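Local atomic coordinates of pesticidal crystal protein Cry2Aa (Bacillus thuringiensis serovar kurstaki, PDB entry 1I5P), a protein that promotes colloid-osmotic lysis by binding to midgut epithelial cells of dipteran and lepidopteran larvae. Residues 21-25 and 486-490; 26-31 and 59-63; 306-310 and 368-373. All coordinates share one frame; numbering follows the deposited sequence.

Contact 1: residues 21-25 and 486-490; sequences HDPFS and LAPED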
# COMPACT_ATOMS: atom_id res chain seq x y z
N HIS A 21 20.31 0.79 10.13
CA HIS A 21 19.20 0.76 9.17
C HIS A 21 18.63 2.17 9.09
O HIS A 21 18.39 2.81 10.12
CB HIS A 21 18.11 -0.20 9.66
CG HIS A 21 16.86 -0.17 8.83
ND1 HIS A 21 16.73 -0.87 7.65
CD2 HIS A 21 15.69 0.48 9.01
CE1 HIS A 21 15.54 -0.64 7.13
NE2 HIS A 21 14.88 0.18 7.94
N ASP A 22 18.40 2.67 7.88
CA ASP A 22 17.86 4.01 7.71
C ASP A 22 16.32 3.99 7.63
O ASP A 22 15.75 3.52 6.64
CB ASP A 22 18.45 4.65 6.45
CG ASP A 22 17.97 6.06 6.23
OD1 ASP A 22 17.26 6.60 7.10
OD2 ASP A 22 18.31 6.65 5.18
N PRO A 23 15.64 4.48 8.68
CA PRO A 23 14.18 4.52 8.72
C PRO A 23 13.57 5.48 7.69
O PRO A 23 12.35 5.55 7.55
CB PRO A 23 13.89 4.95 10.15
CG PRO A 23 15.06 5.85 10.45
CD PRO A 23 16.21 5.01 9.93
N PHE A 24 14.42 6.23 7.00
CA PHE A 24 13.98 7.17 5.98
C PHE A 24 14.74 6.91 4.68
O PHE A 24 15.02 7.84 3.91
CB PHE A 24 14.24 8.62 6.42
CG PHE A 24 13.40 9.06 7.58
CD1 PHE A 24 13.99 9.28 8.83
CD2 PHE A 24 12.04 9.26 7.44
CE1 PHE A 24 13.22 9.69 9.91
CE2 PHE A 24 11.26 9.67 8.52
CZ PHE A 24 11.85 9.89 9.76
N SER A 25 15.09 5.65 4.42
CA SER A 25 15.83 5.30 3.22
C SER A 25 15.16 5.78 1.93
O SER A 25 15.82 6.33 1.04
CB SER A 25 16.09 3.79 3.16
OG SER A 25 14.95 3.04 3.53
N LEU A 486 8.36 7.41 13.90
CA LEU A 486 9.40 8.43 13.90
C LEU A 486 9.03 9.63 13.03
O LEU A 486 8.84 9.50 11.81
CB LEU A 486 10.73 7.83 13.41
CG LEU A 486 11.95 8.75 13.39
CD1 LEU A 486 12.19 9.31 14.79
CD2 LEU A 486 13.18 7.99 12.90
N ALA A 487 8.93 10.80 13.66
CA ALA A 487 8.61 12.02 12.94
C ALA A 487 9.83 12.42 12.12
O ALA A 487 10.95 12.03 12.44
CB ALA A 487 8.26 13.13 13.93
N PRO A 488 9.61 13.18 11.03
CA PRO A 488 10.69 13.64 10.14
C PRO A 488 11.75 14.40 10.91
O PRO A 488 11.47 15.00 11.95
CB PRO A 488 9.94 14.51 9.14
CG PRO A 488 8.63 13.79 9.02
CD PRO A 488 8.30 13.56 10.48
N GLU A 489 12.98 14.38 10.40
CA GLU A 489 14.09 15.07 11.05
C GLU A 489 13.90 16.58 10.98
O GLU A 489 14.27 17.30 11.92
CB GLU A 489 15.40 14.68 10.37
CG GLU A 489 15.35 13.32 9.69
CD GLU A 489 16.32 12.31 10.29
OE1 GLU A 489 16.22 12.04 11.50
OE2 GLU A 489 17.16 11.79 9.53
N ASP A 490 13.34 17.07 9.88
CA ASP A 490 13.12 18.50 9.72
C ASP A 490 11.65 18.86 9.88
O ASP A 490 10.85 18.04 10.33
CB ASP A 490 13.64 18.97 8.36
CG ASP A 490 12.99 18.23 7.19
OD1 ASP A 490 13.28 18.61 6.04
OD2 ASP A 490 12.20 17.29 7.42

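Contact 2: residues 26-31 and 59-63; sequences FEHKSL and SFLLK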
# COMPACT_ATOMS: atom_id res chain seq x y z
N PHE A 26 13.85 5.59 1.83
CA PHE A 26 13.11 6.04 0.65
C PHE A 26 13.26 7.55 0.48
O PHE A 26 13.58 8.05 -0.60
CB PHE A 26 11.63 5.70 0.78
CG PHE A 26 10.77 6.32 -0.30
CD1 PHE A 26 10.77 5.79 -1.59
CD2 PHE A 26 10.00 7.45 -0.03
CE1 PHE A 26 10.00 6.38 -2.60
CE2 PHE A 26 9.23 8.04 -1.03
CZ PHE A 26 9.23 7.50 -2.32
N GLU A 27 13.01 8.29 1.56
CA GLU A 27 13.12 9.74 1.51
C GLU A 27 14.54 10.21 1.18
O GLU A 27 14.72 11.25 0.55
CB GLU A 27 12.68 10.35 2.85
CG GLU A 27 11.19 10.26 3.18
CD GLU A 27 10.71 8.84 3.48
OE1 GLU A 27 11.50 8.03 4.02
OE2 GLU A 27 9.54 8.54 3.19
N HIS A 28 15.54 9.43 1.59
CA HIS A 28 16.94 9.79 1.35
C HIS A 28 17.45 9.36 -0.02
O HIS A 28 18.56 9.70 -0.41
CB HIS A 28 17.82 9.18 2.45
CG HIS A 28 17.64 9.83 3.79
ND1 HIS A 28 17.97 9.19 4.97
CD2 HIS A 28 17.19 11.06 4.13
CE1 HIS A 28 17.73 10.01 5.98
NE2 HIS A 28 17.26 11.14 5.50
N LYS A 29 16.63 8.60 -0.73
CA LYS A 29 16.98 8.11 -2.05
C LYS A 29 16.63 9.11 -3.14
O LYS A 29 15.61 9.79 -3.06
CB LYS A 29 16.23 6.80 -2.32
CG LYS A 29 17.11 5.59 -2.50
CD LYS A 29 16.27 4.35 -2.74
CE LYS A 29 16.46 3.34 -1.62
NZ LYS A 29 15.67 2.10 -1.84
N SER A 30 17.49 9.20 -4.16
CA SER A 30 17.23 10.10 -5.28
C SER A 30 16.27 9.38 -6.22
O SER A 30 16.13 8.15 -6.16
CB SER A 30 18.53 10.38 -6.04
OG SER A 30 18.98 9.21 -6.70
N LEU A 31 15.60 10.13 -7.08
CA LEU A 31 14.66 9.52 -8.01
C LEU A 31 15.41 8.61 -8.99
O LEU A 31 14.91 7.55 -9.36
CB LEU A 31 13.89 10.60 -8.76
CG LEU A 31 12.66 10.13 -9.55
CD1 LEU A 31 11.69 9.41 -8.62
CD2 LEU A 31 11.99 11.32 -10.20
N SER A 59 6.56 6.87 -6.68
CA SER A 59 7.62 7.31 -5.78
C SER A 59 7.83 8.82 -5.97
O SER A 59 7.98 9.57 -5.01
CB SER A 59 8.91 6.56 -6.09
OG SER A 59 8.76 5.18 -5.85
N PHE A 60 7.81 9.23 -7.24
CA PHE A 60 7.97 10.63 -7.61
C PHE A 60 6.87 11.50 -7.00
O PHE A 60 7.14 12.55 -6.41
CB PHE A 60 7.94 10.73 -9.14
CG PHE A 60 7.75 12.13 -9.66
CD1 PHE A 60 8.80 13.04 -9.67
CD2 PHE A 60 6.51 12.53 -10.15
CE1 PHE A 60 8.63 14.33 -10.18
CE2 PHE A 60 6.32 13.82 -10.66
CZ PHE A 60 7.39 14.72 -10.67
N LEU A 61 5.62 11.07 -7.15
CA LEU A 61 4.51 11.85 -6.60
C LEU A 61 4.59 11.92 -5.08
O LEU A 61 4.35 12.97 -4.49
CB LEU A 61 3.17 11.25 -7.06
CG LEU A 61 2.96 11.34 -8.58
CD1 LEU A 61 1.61 10.72 -8.96
CD2 LEU A 61 3.03 12.80 -9.02
N LEU A 62 4.94 10.80 -4.45
CA LEU A 62 5.08 10.76 -3.00
C LEU A 62 6.09 11.81 -2.55
O LEU A 62 5.87 12.52 -1.57
CB LEU A 62 5.54 9.36 -2.54
CG LEU A 62 4.47 8.26 -2.47
CD1 LEU A 62 5.14 6.89 -2.34
CD2 LEU A 62 3.54 8.52 -1.30
N LYS A 63 7.20 11.93 -3.28
CA LYS A 63 8.24 12.90 -2.95
C LYS A 63 7.84 14.35 -3.20
O LYS A 63 8.31 15.26 -2.52
CB LYS A 63 9.52 12.57 -3.72
CG LYS A 63 10.26 11.36 -3.18
CD LYS A 63 11.53 11.08 -3.96
CE LYS A 63 12.40 10.05 -3.27
NZ LYS A 63 13.03 10.56 -2.02

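Contact 3: residues 306-310 and 368-373; sequences YILSG and PLSTPF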
# COMPACT_ATOMS: atom_id res chain seq x y z
N TYR A 306 2.28 -4.54 15.31
CA TYR A 306 3.44 -5.06 16.02
C TYR A 306 4.64 -5.17 15.09
O TYR A 306 4.50 -5.05 13.87
CB TYR A 306 3.13 -6.43 16.63
CG TYR A 306 2.28 -6.35 17.88
CD1 TYR A 306 0.89 -6.27 17.80
CD2 TYR A 306 2.87 -6.28 19.14
CE1 TYR A 306 0.11 -6.12 18.94
CE2 TYR A 306 2.10 -6.13 20.29
CZ TYR A 306 0.73 -6.05 20.18
OH TYR A 306 -0.01 -5.88 21.33
N ILE A 307 5.81 -5.39 15.67
CA ILE A 307 7.04 -5.51 14.89
C ILE A 307 7.37 -6.98 14.64
O ILE A 307 7.72 -7.72 15.56
CB ILE A 307 8.21 -4.80 15.59
CG1 ILE A 307 7.90 -3.30 15.68
CG2 ILE A 307 9.51 -5.05 14.85
CD1 ILE A 307 8.95 -2.48 16.38
N LEU A 308 7.24 -7.38 13.38
CA LEU A 308 7.49 -8.75 12.94
C LEU A 308 8.88 -9.24 13.31
O LEU A 308 9.88 -8.62 12.97
CB LEU A 308 7.31 -8.84 11.42
CG LEU A 308 7.51 -10.20 10.74
CD1 LEU A 308 6.48 -11.19 11.26
CD2 LEU A 308 7.38 -10.05 9.22
N SER A 309 8.92 -10.38 14.00
CA SER A 309 10.18 -10.96 14.43
C SER A 309 10.53 -12.19 13.61
O SER A 309 11.67 -12.36 13.18
CB SER A 309 10.09 -11.35 15.91
OG SER A 309 11.29 -11.95 16.34
N GLY A 310 9.54 -13.05 13.39
CA GLY A 310 9.77 -14.26 12.62
C GLY A 310 8.60 -15.23 12.67
O GLY A 310 7.46 -14.83 12.91
N PRO A 368 14.86 -6.98 14.57
CA PRO A 368 13.85 -6.95 13.50
C PRO A 368 13.68 -5.63 12.75
O PRO A 368 13.20 -5.63 11.61
CB PRO A 368 12.58 -7.38 14.22
CG PRO A 368 12.82 -6.92 15.64
CD PRO A 368 14.23 -7.38 15.84
N LEU A 369 14.05 -4.51 13.36
CA LEU A 369 13.95 -3.21 12.69
C LEU A 369 15.26 -2.89 11.98
O LEU A 369 15.30 -2.10 11.04
CB LEU A 369 13.61 -2.10 13.68
CG LEU A 369 12.22 -2.12 14.33
CD1 LEU A 369 12.05 -0.89 15.19
CD2 LEU A 369 11.14 -2.17 13.24
N SER A 370 16.35 -3.52 12.44
CA SER A 370 17.65 -3.29 11.83
C SER A 370 17.79 -4.08 10.53
O SER A 370 18.31 -3.56 9.54
CB SER A 370 18.78 -3.67 12.80
OG SER A 370 18.89 -5.08 12.90
N THR A 371 17.34 -5.33 10.53
CA THR A 371 17.41 -6.16 9.32
C THR A 371 16.08 -6.85 9.09
O THR A 371 15.94 -8.06 9.26
CB THR A 371 18.51 -7.23 9.43
OG1 THR A 371 18.18 -8.17 10.46
CG2 THR A 371 19.86 -6.59 9.75
N PRO A 372 15.06 -6.07 8.70
CA PRO A 372 13.73 -6.63 8.44
C PRO A 372 13.70 -7.55 7.23
O PRO A 372 14.61 -7.53 6.40
CB PRO A 372 12.88 -5.39 8.21
CG PRO A 372 13.86 -4.48 7.51
CD PRO A 372 15.09 -4.63 8.38
N PHE A 373 12.65 -8.35 7.14
CA PHE A 373 12.46 -9.25 6.01
C PHE A 373 12.02 -8.38 4.84
O PHE A 373 11.30 -7.40 5.03
CB PHE A 373 11.37 -10.27 6.32
CG PHE A 373 11.78 -11.33 7.30
CD1 PHE A 373 11.16 -11.42 8.54
CD2 PHE A 373 12.77 -12.26 6.98
CE1 PHE A 373 11.52 -12.42 9.44
CE2 PHE A 373 13.13 -13.26 7.87
CZ PHE A 373 12.51 -13.35 9.10
O HOH W 1 10.52 -6.62 11.25

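Contact 1: residues 21-25 and 486-490
A single aromatic ring, that of F24, carries nearly the whole of this contact between two irregular segments 461 residues apart, and the segment 486-490 bends around its far end without a direct hydrogen bond between the two. L486 supplies the closest approach: its CD2 lies 3.4 Å from F24 CE1, and the same methyl meets P23 CG at 3.8 Å, so one leucine branch serves two neighbouring side chains. L486 can reach this far because its CG stands anti to the backbone N (chi1 -178°), which extends the isobutyl group toward the 21-25 turn. At the edge of the ring and near its plane sits a backbone carbonyl, with A487 O 3.5 Å from F24 CZ; an aromatic edge, slightly positive, suits such a neighbour. P488 brings its CA to the same ring corner. E489 runs alongside the ring, antiparallel to it, folds midway along its chain, and sets its CD 4.1 Å from F24 CE1 with the carboxylate plane turned 41° from the ring.

What presents F24 is a turn. F24 N donates to D22 OD1 over 2.9 Å, approaching from above the carboxylate plane, while D22 OD2 bonds H28 ND1. Phenylalanine suits this buried place because its flat apolar ring fits among L486, P488 and M268, whereas E489 lies at the exposed side. P23, with its restricted phi, fits the turn. D22 to F24 form an Asx turn just ahead of helix 25-28, its phenylalanine plugged into the loop that joins strands 483-486 and 493-496.

Contact 2: residues 26-31 and 59-63
F26 and K63 make the tightly bonded part of this contact, whereas L31 and F60 meet by apolar packing alone. A chi1 of 171° places CG of F26 opposite its backbone N and points the ring at helix 53-65. One face lies beneath K63 CE, with K63 NZ 4.8 Å from the F26 ring centroid and 14° off its normal, a cation-pi contact. At the ring's edge, S59 O comes within 3.6 Å of F26 CZ. S59 CB packs 3.7 Å from F26 CE1, where a small side chain suits, its hydroxyl bonded to G55 O.

The lysine chain runs extended until a bend at chi4 turns its ammonium to two carbonyls: K63 NZ donates to F26 O and to K29 O, each 2.9 Å away. K29 O is met in its carbonyl plane, while F26 O also accepts from K29 N, the two donors coming from opposite faces.

In the looser part, both branches of L31, partly exposed at the rim, rest on buried F60: CD2 is 3.7 Å from F60 CD1, and CD1 4.0 Å from F60 CB. I80 backs both residues. K29 sends its own ammonium away, to salt bridges with D420 and E37. K63 thus grips the main chain where it turns toward helix 31-44, and the short helix 25-28 packs against helix 53-65 of the helical domain.

Contact 3: residues 306-310 and 368-373
A classic beta bulge, in which S309 and G310 both face N341, opens strand 308-321 of the middle domain, and the loop leading into strand 373-377 packs against this irregular start. Glycine suits the bulge, since G310 has phi 170° and psi -156°, a backbone shape that side-chain-bearing residues rarely adopt.

I307, just ahead of the strand, makes an apolar patch with L369 and P368. Its CD1 meets L369 CD1 at 3.7 Å, and its CG2 lies the same distance from L369 CD2, so both ends of the branched isoleucine bear on the leucine fork, the two side chains crossing at about a right angle. A chi1 of -63° swings CG1 next to the backbone N and turns CG2 to the proline, 3.9 Å from P368 CG. The proline's CB presses close to the strand backbone, 3.2 Å from L308 O. All these residues and F373 are buried, which suits branched aliphatics and an aromatic, and P368 has no amide N-H to satisfy.

That carbonyl is bridged by water: water 1 donates to L308 O at 2.7 Å and to P368 O at 2.9 Å, linking two backbone acceptors that could not bond each other directly. Farther along, L308 CD2 approaches F373 CD1 at 4.1 Å. G310 CA lies at the edge of the F373 ring, near its plane, 4.1 Å from F373 CE1.

Strand 474-477 touches I307 and L369 through I474, strand 422-430 meets L308 and F373 through I426 and I423, and strand 329-342 pairs with 308-321, placing the contact among three neighbouring strands.

In the fold
Contact 1 closes a loop of the chain within which contacts 2 and 3 follow in series. Contacts 1 and 2 lie about 13 Å apart between centres and meet directly, since 21-25 runs straight into 26-31 and helix 25-28. Contact 3, about 17 Å from contact 1 between centres, touches it through H21, which packs on L369 and S370. Contacts 2 and 3, about 23 Å apart between centres, do not touch. The N-terminal segment 21-31 therefore lies where the three domains of the toxin come together, touching parts of each: contact 2 ties it to helix 53-65 of the helical domain, contact 1 to the loop after strand 483-486, and H21 to the beta-prism middle domain that holds contact 3.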